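Local coordinates for protein dehydroascorbate reductase (Chlamydomonas reinhardtii, PDB 5XFT) that probably catalyses the reduction of dehydroascorbate to ascorbate at the expense of two glutathiones, as a DHAR-family member of the glutathione S-transferase superfamily, at residues E127-M132 against T182-Y187; D133-Q138 against P144-Q149; V167-K170 against G174-L177. All coordinates share one frame; numbering follows the deposited sequence.

Interaction 1. Residues E127-M132 against T182-Y187; sequences EQLAGM and TALHKY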
ATOM      1  N   GLU A 127      -1.211  -2.989 -19.318  1.00 26.65           N
ATOM      2  CA  GLU A 127      -0.559  -4.297 -19.277  1.00 37.52           C
ATOM      3  C   GLU A 127      -0.402  -4.792 -17.837  1.00 36.26           C
ATOM      4  O   GLU A 127      -0.618  -5.978 -17.550  1.00 35.52           O
ATOM      5  CB  GLU A 127       0.797  -4.241 -19.982  1.00 46.68           C
ATOM      6  CG  GLU A 127       1.653  -5.465 -19.721  1.00 65.65           C
ATOM      7  CD  GLU A 127       2.846  -5.570 -20.650  1.00 81.11           C
ATOM      8  OE1 GLU A 127       3.053  -6.666 -21.205  1.00 85.03           O
ATOM      9  OE2 GLU A 127       3.581  -4.573 -20.822  1.00 84.59           O
ATOM     10  N   GLN A 128      -0.033  -3.898 -16.916  1.00 32.93           N
ATOM     11  CA  GLN A 128       0.089  -4.296 -15.514  1.00 32.14           C
ATOM     12  C   GLN A 128      -1.247  -4.781 -14.960  1.00 34.09           C
ATOM     13  O   GLN A 128      -1.340  -5.878 -14.386  1.00 35.22           O
ATOM     14  CB  GLN A 128       0.624  -3.124 -14.688  1.00 25.83           C
ATOM     15  CG  GLN A 128       2.010  -2.663 -15.097  1.00 23.12           C
ATOM     16  CD  GLN A 128       3.099  -3.589 -14.607  1.00 29.06           C
ATOM     17  OE1 GLN A 128       3.087  -4.021 -13.456  1.00 30.13           O
ATOM     18  NE2 GLN A 128       4.054  -3.893 -15.475  1.00 34.66           N
ATOM     19  N   LEU A 129      -2.296  -3.969 -15.123  1.00 31.06           N
ATOM     20  CA  LEU A 129      -3.619  -4.353 -14.644  1.00 25.98           C
ATOM     21  C   LEU A 129      -4.095  -5.638 -15.306  1.00 32.17           C
ATOM     22  O   LEU A 129      -4.848  -6.414 -14.705  1.00 36.87           O
ATOM     23  CB  LEU A 129      -4.616  -3.228 -14.903  1.00 25.49           C
ATOM     24  CG  LEU A 129      -4.383  -1.922 -14.153  1.00 23.89           C
ATOM     25  CD1 LEU A 129      -5.418  -0.893 -14.572  1.00 30.21           C
ATOM     26  CD2 LEU A 129      -4.452  -2.175 -12.662  1.00 20.16           C
ATOM     27  N   ALA A 130      -3.676  -5.874 -16.550  1.00 39.79           N
ATOM     28  CA  ALA A 130      -4.021  -7.120 -17.221  1.00 43.73           C
ATOM     29  C   ALA A 130      -3.345  -8.306 -16.545  1.00 48.64           C
ATOM     30  O   ALA A 130      -3.985  -9.328 -16.279  1.00 50.86           O
ATOM     31  CB  ALA A 130      -3.639  -7.047 -18.699  1.00 41.55           C
ATOM     32  N   GLY A 131      -2.046  -8.189 -16.265  1.00 46.04           N
ATOM     33  CA  GLY A 131      -1.335  -9.225 -15.535  1.00 43.27           C
ATOM     34  C   GLY A 131      -2.002  -9.589 -14.225  1.00 37.17           C
ATOM     35  O   GLY A 131      -2.305 -10.764 -13.976  1.00 40.34           O
ATOM     36  N   MET A 132      -2.256  -8.578 -13.384  1.00 27.12           N
ATOM     37  CA  MET A 132      -2.908  -8.837 -12.102  1.00 29.12           C
ATOM     38  C   MET A 132      -4.273  -9.481 -12.298  1.00 34.52           C
ATOM     39  O   MET A 132      -4.627 -10.443 -11.602  1.00 38.47           O
ATOM     40  CB  MET A 132      -3.049  -7.534 -11.312  1.00 27.51           C
ATOM     41  CG  MET A 132      -1.729  -6.858 -10.992  1.00 31.45           C
ATOM     42  SD  MET A 132      -1.949  -5.163 -10.428  1.00 26.14           S
ATOM     43  CE  MET A 132      -2.982  -5.407  -8.986  1.00 19.53           C
ATOM     44  N   THR A 182     -12.730  -8.090 -14.612  1.00 45.14           N
ATOM     45  CA  THR A 182     -13.675  -8.577 -13.614  1.00 47.23           C
ATOM     46  C   THR A 182     -12.983  -8.899 -12.295  1.00 47.90           C
ATOM     47  O   THR A 182     -13.447  -8.508 -11.215  1.00 50.55           O
ATOM     48  CB  THR A 182     -14.386  -9.817 -14.156  1.00 54.62           C
ATOM     49  OG1 THR A 182     -13.424 -10.669 -14.800  1.00 60.60           O
ATOM     50  CG2 THR A 182     -15.456  -9.424 -15.154  1.00 53.35           C
ATOM     51  N   ALA A 183     -11.863  -9.621 -12.376  1.00 47.79           N
ATOM     52  CA  ALA A 183     -11.169 -10.065 -11.174  1.00 43.34           C
ATOM     53  C   ALA A 183     -10.602  -8.893 -10.384  1.00 36.27           C
ATOM     54  O   ALA A 183     -10.468  -8.978  -9.158  1.00 39.23           O
ATOM     55  CB  ALA A 183     -10.061 -11.050 -11.546  1.00 46.47           C
ATOM     56  N   LEU A 184     -10.272  -7.790 -11.059  1.00 30.15           N
ATOM     57  CA  LEU A 184      -9.820  -6.606 -10.338  1.00 29.68           C
ATOM     58  C   LEU A 184     -10.969  -5.943  -9.586  1.00 39.30           C
ATOM     59  O   LEU A 184     -10.783  -5.447  -8.465  1.00 44.92           O
ATOM     60  CB  LEU A 184      -9.164  -5.618 -11.301  1.00 25.72           C
ATOM     61  CG  LEU A 184      -7.796  -6.065 -11.815  1.00 32.93           C
ATOM     62  CD1 LEU A 184      -7.075  -4.921 -12.505  1.00 36.79           C
ATOM     63  CD2 LEU A 184      -6.957  -6.622 -10.680  1.00 26.25           C
ATOM     64  N   HIS A 185     -12.167  -5.930 -10.177  1.00 32.05           N
ATOM     65  CA  HIS A 185     -13.298  -5.298  -9.506  1.00 35.55           C
ATOM     66  C   HIS A 185     -13.725  -6.107  -8.288  1.00 40.68           C
ATOM     67  O   HIS A 185     -13.943  -5.547  -7.203  1.00 44.38           O
ATOM     68  CB  HIS A 185     -14.464  -5.112 -10.479  1.00 35.90           C
ATOM     69  CG  HIS A 185     -14.203  -4.094 -11.542  1.00 39.27           C
ATOM     70  ND1 HIS A 185     -14.411  -2.745 -11.347  1.00 44.08           N
ATOM     71  CD2 HIS A 185     -13.749  -4.224 -12.811  1.00 41.67           C
ATOM     72  CE1 HIS A 185     -14.093  -2.089 -12.448  1.00 44.87           C
ATOM     73  NE2 HIS A 185     -13.688  -2.963 -13.352  1.00 45.26           N
ATOM     74  N   LYS A 186     -13.831  -7.433  -8.438  1.00 42.82           N
ATOM     75  CA  LYS A 186     -14.146  -8.231  -7.257  1.00 45.48           C
ATOM     76  C   LYS A 186     -12.992  -8.254  -6.266  1.00 32.14           C
ATOM     77  O   LYS A 186     -13.232  -8.427  -5.069  1.00 30.17           O
ATOM     78  CB  LYS A 186     -14.558  -9.660  -7.637  1.00 48.32           C
ATOM     79  CG  LYS A 186     -13.897 -10.217  -8.871  1.00 55.94           C
ATOM     80  CD  LYS A 186     -14.524 -11.539  -9.307  1.00 64.62           C
ATOM     81  CE  LYS A 186     -15.964 -11.376  -9.796  1.00 66.35           C
ATOM     82  NZ  LYS A 186     -16.629 -12.693 -10.042  1.00 65.49           N
ATOM     83  N   TYR A 187     -11.754  -8.067  -6.730  1.00 22.10           N
ATOM     84  CA  TYR A 187     -10.639  -7.882  -5.805  1.00 23.06           C
ATOM     85  C   TYR A 187     -10.863  -6.650  -4.938  1.00 32.27           C
ATOM     86  O   TYR A 187     -10.745  -6.712  -3.707  1.00 33.03           O
ATOM     87  CB  TYR A 187      -9.331  -7.773  -6.586  1.00 25.78           C
ATOM     88  CG  TYR A 187      -8.069  -7.619  -5.755  1.00 29.78           C
ATOM     89  CD1 TYR A 187      -7.657  -8.611  -4.875  1.00 32.73           C
ATOM     90  CD2 TYR A 187      -7.267  -6.500  -5.892  1.00 38.78           C
ATOM     91  CE1 TYR A 187      -6.492  -8.473  -4.136  1.00 34.09           C
ATOM     92  CE2 TYR A 187      -6.104  -6.351  -5.159  1.00 38.82           C
ATOM     93  CZ  TYR A 187      -5.717  -7.336  -4.282  1.00 36.81           C
ATOM     94  OH  TYR A 187      -4.549  -7.175  -3.556  1.00 29.30           O
TER
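Leu184 of helix 182-193 meets Leu129 and Met132 of helix 118-138, and its two methyls divide the work. Apolar side-chain contacts come first. Leu184 CD1 approaches Leu129 CD2 to 3.8 Å, and the two leucine side chains cross at about a right angle, so that this methyl abuts both CB and CD2 of Leu129. The other branch, CD2 of Leu184, stands 4.1 Å from CB of Met132, which is therefore touched at its root. With CG of Leu184 beside the backbone N and anti to the carbonyl carbon (chi1 -72°), the forked end spans both partners, which sit almost one helical turn apart. This is helix-to-helix packing in the all-helical C-terminal domain of the GST fold: the CA atoms of Met132 and Leu184 are 7.5 Å apart, and some 173 Å² is buried in all. Leu129 also touches Leu162 of helix 153-173 and Leu103 of helix 103-112. Replacing Leu184 by an alanine would probably open a gap between the two helices where the CD1 and CD2 methyls now touch Leu129 and Met132. A methyl-to-backbone contact is the second kind: CD1 of Leu184 rests 3.5 Å from the carbonyl O of Leu129. No hydrogen bond crosses between the segments, but Tyr187, one turn further along, sends its OH to Asp155 OD1 at the start of helix 153-173.

Interaction 2. Residues D133-Q138 against P144-Q149; sequences DDYLRQ and PLFGGQ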
ATOM      1  N   ASP A 133      -5.048  -8.967 -13.253  1.00 32.01           N
ATOM      2  CA  ASP A 133      -6.402  -9.460 -13.479  1.00 28.61           C
ATOM      3  C   ASP A 133      -6.390 -10.926 -13.906  1.00 30.20           C
ATOM      4  O   ASP A 133      -7.123 -11.758 -13.350  1.00 28.73           O
ATOM      5  CB  ASP A 133      -7.078  -8.573 -14.525  1.00 28.93           C
ATOM      6  CG  ASP A 133      -8.410  -9.103 -14.976  1.00 37.12           C
ATOM      7  OD1 ASP A 133      -9.372  -9.067 -14.181  1.00 40.26           O
ATOM      8  OD2 ASP A 133      -8.490  -9.553 -16.138  1.00 41.35           O
ATOM      9  N   ASP A 134      -5.549 -11.261 -14.887  1.00 30.70           N
ATOM     10  CA  ASP A 134      -5.411 -12.647 -15.323  1.00 32.35           C
ATOM     11  C   ASP A 134      -4.987 -13.541 -14.171  1.00 40.63           C
ATOM     12  O   ASP A 134      -5.557 -14.619 -13.969  1.00 43.94           O
ATOM     13  CB  ASP A 134      -4.397 -12.746 -16.466  1.00 31.64           C
ATOM     14  CG  ASP A 134      -4.861 -12.036 -17.718  1.00 34.80           C
ATOM     15  OD1 ASP A 134      -6.063 -11.697 -17.793  1.00 35.65           O
ATOM     16  OD2 ASP A 134      -4.027 -11.830 -18.629  1.00 32.46           O
ATOM     17  N   TYR A 135      -3.984 -13.105 -13.398  1.00 38.03           N
ATOM     18  CA  TYR A 135      -3.520 -13.921 -12.285  1.00 32.44           C
ATOM     19  C   TYR A 135      -4.657 -14.215 -11.313  1.00 33.10           C
ATOM     20  O   TYR A 135      -4.904 -15.375 -10.963  1.00 35.76           O
ATOM     21  CB  TYR A 135      -2.357 -13.240 -11.560  1.00 27.17           C
ATOM     22  CG  TYR A 135      -1.664 -14.168 -10.585  1.00 24.62           C
ATOM     23  CD1 TYR A 135      -2.150 -14.344  -9.293  1.00 28.31           C
ATOM     24  CD2 TYR A 135      -0.535 -14.883 -10.960  1.00 24.49           C
ATOM     25  CE1 TYR A 135      -1.529 -15.201  -8.403  1.00 25.06           C
ATOM     26  CE2 TYR A 135       0.097 -15.738 -10.072  1.00 24.07           C
ATOM     27  CZ  TYR A 135      -0.406 -15.894  -8.796  1.00 16.43           C
ATOM     28  OH  TYR A 135       0.213 -16.742  -7.905  1.00 13.14           O
ATOM     29  N   LEU A 136      -5.373 -13.175 -10.880  1.00 29.02           N
ATOM     30  CA  LEU A 136      -6.471 -13.393  -9.945  1.00 32.90           C
ATOM     31  C   LEU A 136      -7.549 -14.293 -10.542  1.00 37.17           C
ATOM     32  O   LEU A 136      -8.224 -15.022  -9.806  1.00 32.67           O
ATOM     33  CB  LEU A 136      -7.065 -12.054  -9.510  1.00 27.51           C
ATOM     34  CG  LEU A 136      -6.176 -11.185  -8.618  1.00 32.80           C
ATOM     35  CD1 LEU A 136      -6.878  -9.881  -8.256  1.00 38.31           C
ATOM     36  CD2 LEU A 136      -5.776 -11.938  -7.361  1.00 34.84           C
ATOM     37  N   ARG A 137      -7.720 -14.267 -11.867  1.00 39.42           N
ATOM     38  CA  ARG A 137      -8.716 -15.137 -12.486  1.00 43.65           C
ATOM     39  C   ARG A 137      -8.274 -16.596 -12.465  1.00 39.87           C
ATOM     40  O   ARG A 137      -9.059 -17.482 -12.115  1.00 47.01           O
ATOM     41  CB  ARG A 137      -9.010 -14.691 -13.921  1.00 46.45           C
ATOM     42  CG  ARG A 137     -10.180 -15.438 -14.562  1.00 45.74           C
ATOM     43  CD  ARG A 137     -10.565 -14.870 -15.920  1.00 48.33           C
ATOM     44  NE  ARG A 137     -10.992 -13.476 -15.834  1.00 50.91           N
ATOM     45  CZ  ARG A 137     -10.265 -12.445 -16.251  1.00 47.33           C
ATOM     46  NH1 ARG A 137      -9.073 -12.648 -16.804  1.00 46.11           N
ATOM     47  NH2 ARG A 137     -10.732 -11.209 -16.120  1.00 41.69           N
ATOM     48  N   GLN A 138      -7.022 -16.868 -12.839  1.00 30.56           N
ATOM     49  CA  GLN A 138      -6.555 -18.250 -12.867  1.00 34.59           C
ATOM     50  C   GLN A 138      -6.488 -18.879 -11.482  1.00 39.65           C
ATOM     51  O   GLN A 138      -6.426 -20.108 -11.379  1.00 45.42           O
ATOM     52  CB  GLN A 138      -5.183 -18.343 -13.529  1.00 32.54           C
ATOM     53  CG  GLN A 138      -5.236 -18.250 -15.029  1.00 36.53           C
ATOM     54  CD  GLN A 138      -4.077 -18.951 -15.680  1.00 39.67           C
ATOM     55  OE1 GLN A 138      -2.917 -18.669 -15.382  1.00 36.92           O
ATOM     56  NE2 GLN A 138      -4.381 -19.888 -16.573  1.00 43.51           N
ATOM     57  N   PRO A 144     -10.516 -14.631  -3.836  1.00 32.65           N
ATOM     58  CA  PRO A 144     -10.446 -13.403  -4.648  1.00 26.04           C
ATOM     59  C   PRO A 144      -9.192 -12.560  -4.430  1.00 28.30           C
ATOM     60  O   PRO A 144      -8.933 -11.651  -5.235  1.00 20.94           O
ATOM     61  CB  PRO A 144     -11.702 -12.638  -4.220  1.00 17.85           C
ATOM     62  CG  PRO A 144     -11.943 -13.082  -2.814  1.00 27.49           C
ATOM     63  CD  PRO A 144     -11.425 -14.493  -2.685  1.00 28.44           C
ATOM     64  N   LEU A 145      -8.411 -12.826  -3.387  1.00 24.53           N
ATOM     65  CA  LEU A 145      -7.165 -12.116  -3.146  1.00 29.37           C
ATOM     66  C   LEU A 145      -5.979 -12.936  -3.636  1.00 32.48           C
ATOM     67  O   LEU A 145      -6.077 -14.141  -3.874  1.00 42.56           O
ATOM     68  CB  LEU A 145      -6.994 -11.805  -1.658  1.00 30.66           C
ATOM     69  CG  LEU A 145      -8.209 -11.266  -0.920  1.00 27.17           C
ATOM     70  CD1 LEU A 145      -7.866 -11.125   0.539  1.00 31.59           C
ATOM     71  CD2 LEU A 145      -8.634  -9.935  -1.509  1.00 30.32           C
ATOM     72  N   PHE A 146      -4.837 -12.263  -3.774  1.00 26.37           N
ATOM     73  CA  PHE A 146      -3.610 -12.970  -4.116  1.00 27.39           C
ATOM     74  C   PHE A 146      -3.262 -14.034  -3.087  1.00 28.52           C
ATOM     75  O   PHE A 146      -2.532 -14.975  -3.409  1.00 37.68           O
ATOM     76  CB  PHE A 146      -2.445 -11.987  -4.254  1.00 25.15           C
ATOM     77  CG  PHE A 146      -2.545 -11.095  -5.456  1.00 29.02           C
ATOM     78  CD1 PHE A 146      -3.042  -9.806  -5.337  1.00 24.66           C
ATOM     79  CD2 PHE A 146      -2.142 -11.544  -6.707  1.00 26.87           C
ATOM     80  CE1 PHE A 146      -3.136  -8.981  -6.437  1.00 18.99           C
ATOM     81  CE2 PHE A 146      -2.231 -10.720  -7.816  1.00 26.13           C
ATOM     82  CZ  PHE A 146      -2.730  -9.436  -7.680  1.00 23.74           C
ATOM     83  N   GLY A 147      -3.752 -13.895  -1.856  1.00 33.12           N
ATOM     84  CA  GLY A 147      -3.551 -14.899  -0.832  1.00 37.64           C
ATOM     85  C   GLY A 147      -4.815 -15.696  -0.610  1.00 44.21           C
ATOM     86  O   GLY A 147      -5.142 -16.067   0.522  1.00 50.48           O
ATOM     87  N   GLY A 148      -5.541 -15.947  -1.695  1.00 46.31           N
ATOM     88  CA  GLY A 148      -6.792 -16.674  -1.635  1.00 42.59           C
ATOM     89  C   GLY A 148      -7.859 -15.949  -0.848  1.00 43.02           C
ATOM     90  O   GLY A 148      -8.453 -14.979  -1.325  1.00 44.02           O
ATOM     91  N   GLN A 149      -8.103 -16.409   0.374  1.00 50.60           N
ATOM     92  CA  GLN A 149      -9.167 -15.854   1.196  1.00 52.94           C
ATOM     93  C   GLN A 149      -8.692 -14.750   2.128  1.00 53.17           C
ATOM     94  O   GLN A 149      -9.523 -13.979   2.621  1.00 55.92           O
ATOM     95  CB  GLN A 149      -9.818 -16.972   2.015  1.00 58.05           C
ATOM     96  CG  GLN A 149     -10.735 -17.878   1.209  1.00 59.07           C
ATOM     97  CD  GLN A 149     -12.037 -17.193   0.850  1.00 65.09           C
ATOM     98  OE1 GLN A 149     -12.569 -16.402   1.632  1.00 62.61           O
ATOM     99  NE2 GLN A 149     -12.557 -17.487  -0.337  1.00 68.42           N
TER
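One methyl of Leu136, CD2, sits almost exactly over the centre of the Phe146 ring. It lies 3.6 Å from the ring centroid and only 8° off the ring normal, which makes this a CH-pi contact over the face. The two side chains cross at about a right angle, and the same methyl also reaches the backbone, 3.8 Å from Pro144 O. Tyr135 comes to Phe146 differently: its CD1 is 3.8 Å from Phe146 CD2, but the ring planes are inclined by 32° with centroids 5.9 Å apart, an oblique pair. Tyr135 has CG anti to the backbone N (chi1 -168°), which carries its ring to the loop, while its stacking partner is His139. Phe146 also makes an edge-to-face pair with Tyr187. Along the helix, Arg137 NH2 bonds Asp133 OD2 at 2.8 Å, tilted from the guanidinium plane, and NH1 reaches Asp134 OD1 only weakly. The loop contains a type I beta turn from Leu145 to Gly148, and Asp155, at the start of helix 153-173, accepts from the N-H groups of Phe146 and Gly147. Folding back so that Phe146 packs on the last turns of helix 118-138, the loop joins two successive helices of the GST-type C-terminal domain.

Interaction 3. Residues V167-K170 against G174-L177; sequences VALK and GWEL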
ATOM      1  N   VAL A 167      -8.513   5.538  -7.491  1.00 43.30           N
ATOM      2  CA  VAL A 167      -9.067   6.761  -6.911  1.00 35.78           C
ATOM      3  C   VAL A 167      -8.491   7.990  -7.601  1.00 28.18           C
ATOM      4  O   VAL A 167      -9.224   8.838  -8.131  1.00 32.65           O
ATOM      5  CB  VAL A 167      -8.814   6.802  -5.394  1.00 39.23           C
ATOM      6  CG1 VAL A 167      -9.155   8.175  -4.840  1.00 35.58           C
ATOM      7  CG2 VAL A 167      -9.632   5.725  -4.695  1.00 42.49           C
ATOM      8  N   ALA A 168      -7.162   8.095  -7.614  1.00 27.09           N
ATOM      9  CA  ALA A 168      -6.515   9.287  -8.143  1.00 25.33           C
ATOM     10  C   ALA A 168      -6.763   9.438  -9.636  1.00 32.56           C
ATOM     11  O   ALA A 168      -7.015  10.548 -10.119  1.00 36.34           O
ATOM     12  CB  ALA A 168      -5.017   9.242  -7.852  1.00 18.18           C
ATOM     13  N   LEU A 169      -6.694   8.337 -10.387  1.00 36.30           N
ATOM     14  CA  LEU A 169      -6.903   8.443 -11.828  1.00 34.30           C
ATOM     15  C   LEU A 169      -8.338   8.843 -12.144  1.00 33.28           C
ATOM     16  O   LEU A 169      -8.572   9.671 -13.031  1.00 33.71           O
ATOM     17  CB  LEU A 169      -6.545   7.133 -12.520  1.00 33.04           C
ATOM     18  CG  LEU A 169      -5.058   6.821 -12.701  1.00 26.61           C
ATOM     19  CD1 LEU A 169      -4.912   5.524 -13.472  1.00 28.55           C
ATOM     20  CD2 LEU A 169      -4.331   7.947 -13.403  1.00 27.34           C
ATOM     21  N   LYS A 170      -9.308   8.282 -11.417  1.00 32.31           N
ATOM     22  CA  LYS A 170     -10.693   8.689 -11.624  1.00 31.18           C
ATOM     23  C   LYS A 170     -10.887  10.164 -11.299  1.00 41.90           C
ATOM     24  O   LYS A 170     -11.656  10.860 -11.973  1.00 47.14           O
ATOM     25  CB  LYS A 170     -11.629   7.822 -10.786  1.00 38.19           C
ATOM     26  CG  LYS A 170     -13.069   8.315 -10.725  1.00 44.46           C
ATOM     27  CD  LYS A 170     -13.722   8.334 -12.098  1.00 53.36           C
ATOM     28  CE  LYS A 170     -15.215   8.613 -11.990  1.00 60.78           C
ATOM     29  NZ  LYS A 170     -15.503   9.911 -11.316  1.00 66.59           N
ATOM     30  N   GLY A 174     -10.476  11.295 -14.995  1.00 36.62           N
ATOM     31  CA  GLY A 174     -11.695  10.653 -15.442  1.00 38.86           C
ATOM     32  C   GLY A 174     -11.470   9.222 -15.883  1.00 48.98           C
ATOM     33  O   GLY A 174     -12.411   8.538 -16.298  1.00 58.21           O
ATOM     34  N   TRP A 175     -10.221   8.765 -15.801  1.00 50.35           N
ATOM     35  CA  TRP A 175      -9.889   7.385 -16.119  1.00 50.13           C
ATOM     36  C   TRP A 175     -10.675   6.436 -15.225  1.00 51.79           C
ATOM     37  O   TRP A 175     -11.029   6.765 -14.089  1.00 51.11           O
ATOM     38  CB  TRP A 175      -8.387   7.153 -15.949  1.00 49.42           C
ATOM     39  CG  TRP A 175      -7.916   5.773 -16.307  1.00 54.27           C
ATOM     40  CD1 TRP A 175      -7.425   5.361 -17.513  1.00 52.94           C
ATOM     41  CD2 TRP A 175      -7.865   4.627 -15.441  1.00 53.30           C
ATOM     42  NE1 TRP A 175      -7.080   4.031 -17.454  1.00 49.77           N
ATOM     43  CE2 TRP A 175      -7.343   3.557 -16.196  1.00 50.48           C
ATOM     44  CE3 TRP A 175      -8.216   4.402 -14.104  1.00 46.04           C
ATOM     45  CZ2 TRP A 175      -7.162   2.285 -15.660  1.00 50.20           C
ATOM     46  CZ3 TRP A 175      -8.037   3.139 -13.575  1.00 43.40           C
ATOM     47  CH2 TRP A 175      -7.516   2.096 -14.352  1.00 47.26           C
ATOM     48  N   GLU A 176     -10.965   5.252 -15.747  1.00 62.11           N
ATOM     49  CA  GLU A 176     -11.742   4.287 -14.991  1.00 65.09           C
ATOM     50  C   GLU A 176     -11.182   2.892 -15.204  1.00 60.54           C
ATOM     51  O   GLU A 176     -10.582   2.594 -16.241  1.00 61.28           O
ATOM     52  CB  GLU A 176     -13.220   4.334 -15.379  1.00 68.26           C
ATOM     53  CG  GLU A 176     -14.138   4.464 -14.184  1.00 75.50           C
ATOM     54  CD  GLU A 176     -15.440   5.147 -14.528  1.00 86.07           C
ATOM     55  OE1 GLU A 176     -16.232   4.568 -15.302  1.00 92.12           O
ATOM     56  OE2 GLU A 176     -15.671   6.266 -14.028  1.00 87.80           O
ATOM     57  N   LEU A 177     -11.369   2.055 -14.196  1.00 50.91           N
ATOM     58  CA  LEU A 177     -10.981   0.656 -14.282  1.00 44.56           C
ATOM     59  C   LEU A 177     -11.957  -0.075 -15.192  1.00 46.64           C
ATOM     60  O   LEU A 177     -13.145  -0.179 -14.850  1.00 52.37           O
ATOM     61  CB  LEU A 177     -10.970   0.039 -12.888  1.00 39.38           C
ATOM     62  CG  LEU A 177     -10.357  -1.348 -12.722  1.00 35.49           C
ATOM     63  CD1 LEU A 177      -8.865  -1.300 -12.992  1.00 36.65           C
ATOM     64  CD2 LEU A 177     -10.637  -1.883 -11.331  1.00 33.71           C
TER
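Gly174 N donates to the carbonyl O of Lys170 across 3.3 Å, a weak bond with an N-H...O angle of 132°, and it marks where helix 153-173 gives out. The geometry supports reading Gly174 as the terminating residue: it is the first to leave helical backbone angles and takes a positive phi, a conformation that favours glycine. A second possible bond, from Trp175 N to Leu169 O, is weak and its donor is doubtfully placed, so little rests on it. Beyond the turn the chain doubles back, and the O of Trp175 comes 3.1 Å from CA of Lys170 in a CA-H...O contact. The charged pair is looser. Lys170 and Glu176 run side by side, pointing the same way, with Lys170 CE 3.1 Å from Glu176 OE2; the bends in the lysine chain leave NZ at 4.5 Å from that OE2, too far for a salt bridge though close enough for some electrostatic attraction. Further in, the contact turns apolar. Leu169 CD1 lies over one face of the Trp175 indole, 3.8 Å from the centroid of the six-membered ring and 22° off its normal, and so displaced toward the rim; its nearest ring atom is CE3 at 3.5 Å. Leu169 CB meets the same CE3. With CG anti to the backbone N (chi1 -178°), the Trp175 ring is turned so that one face meets Leu169, the two side chains crossing at a slant. Leu169 also packs on Phe107 and Ile110 of helix 103-112 and on Leu125 of helix 118-138, and Trp175 leans on Leu129. The segment 174-177 thus turns the chain back from helix 153-173, running beside helix 118-138 on its way to helix 182-193, where Leu177 touches Leu184 and Leu188.

All three contacts belong to the helical C-terminal domain. Interactions 1 and 2 share helix 118-138, with centres about 9 Å apart; Thr182 OG1 and Arg137 NH2, 3.0 Å apart, probably form a hydrogen bond between them. Interaction 3 lies about 14 Å from interaction 1, centre to centre, and meets it where Leu129 CD1 comes 3.7 Å from Trp175 CH2. Interactions 2 and 3 do not touch: their nearest atoms are about 8 Å apart and their centres about 22 Å. Interaction 1 closes a loop of chain that contains the other two. The CxxC motif, the probable catalytic site as in related reductases, belongs to the N-terminal thioredoxin-like domain, outside all six segments.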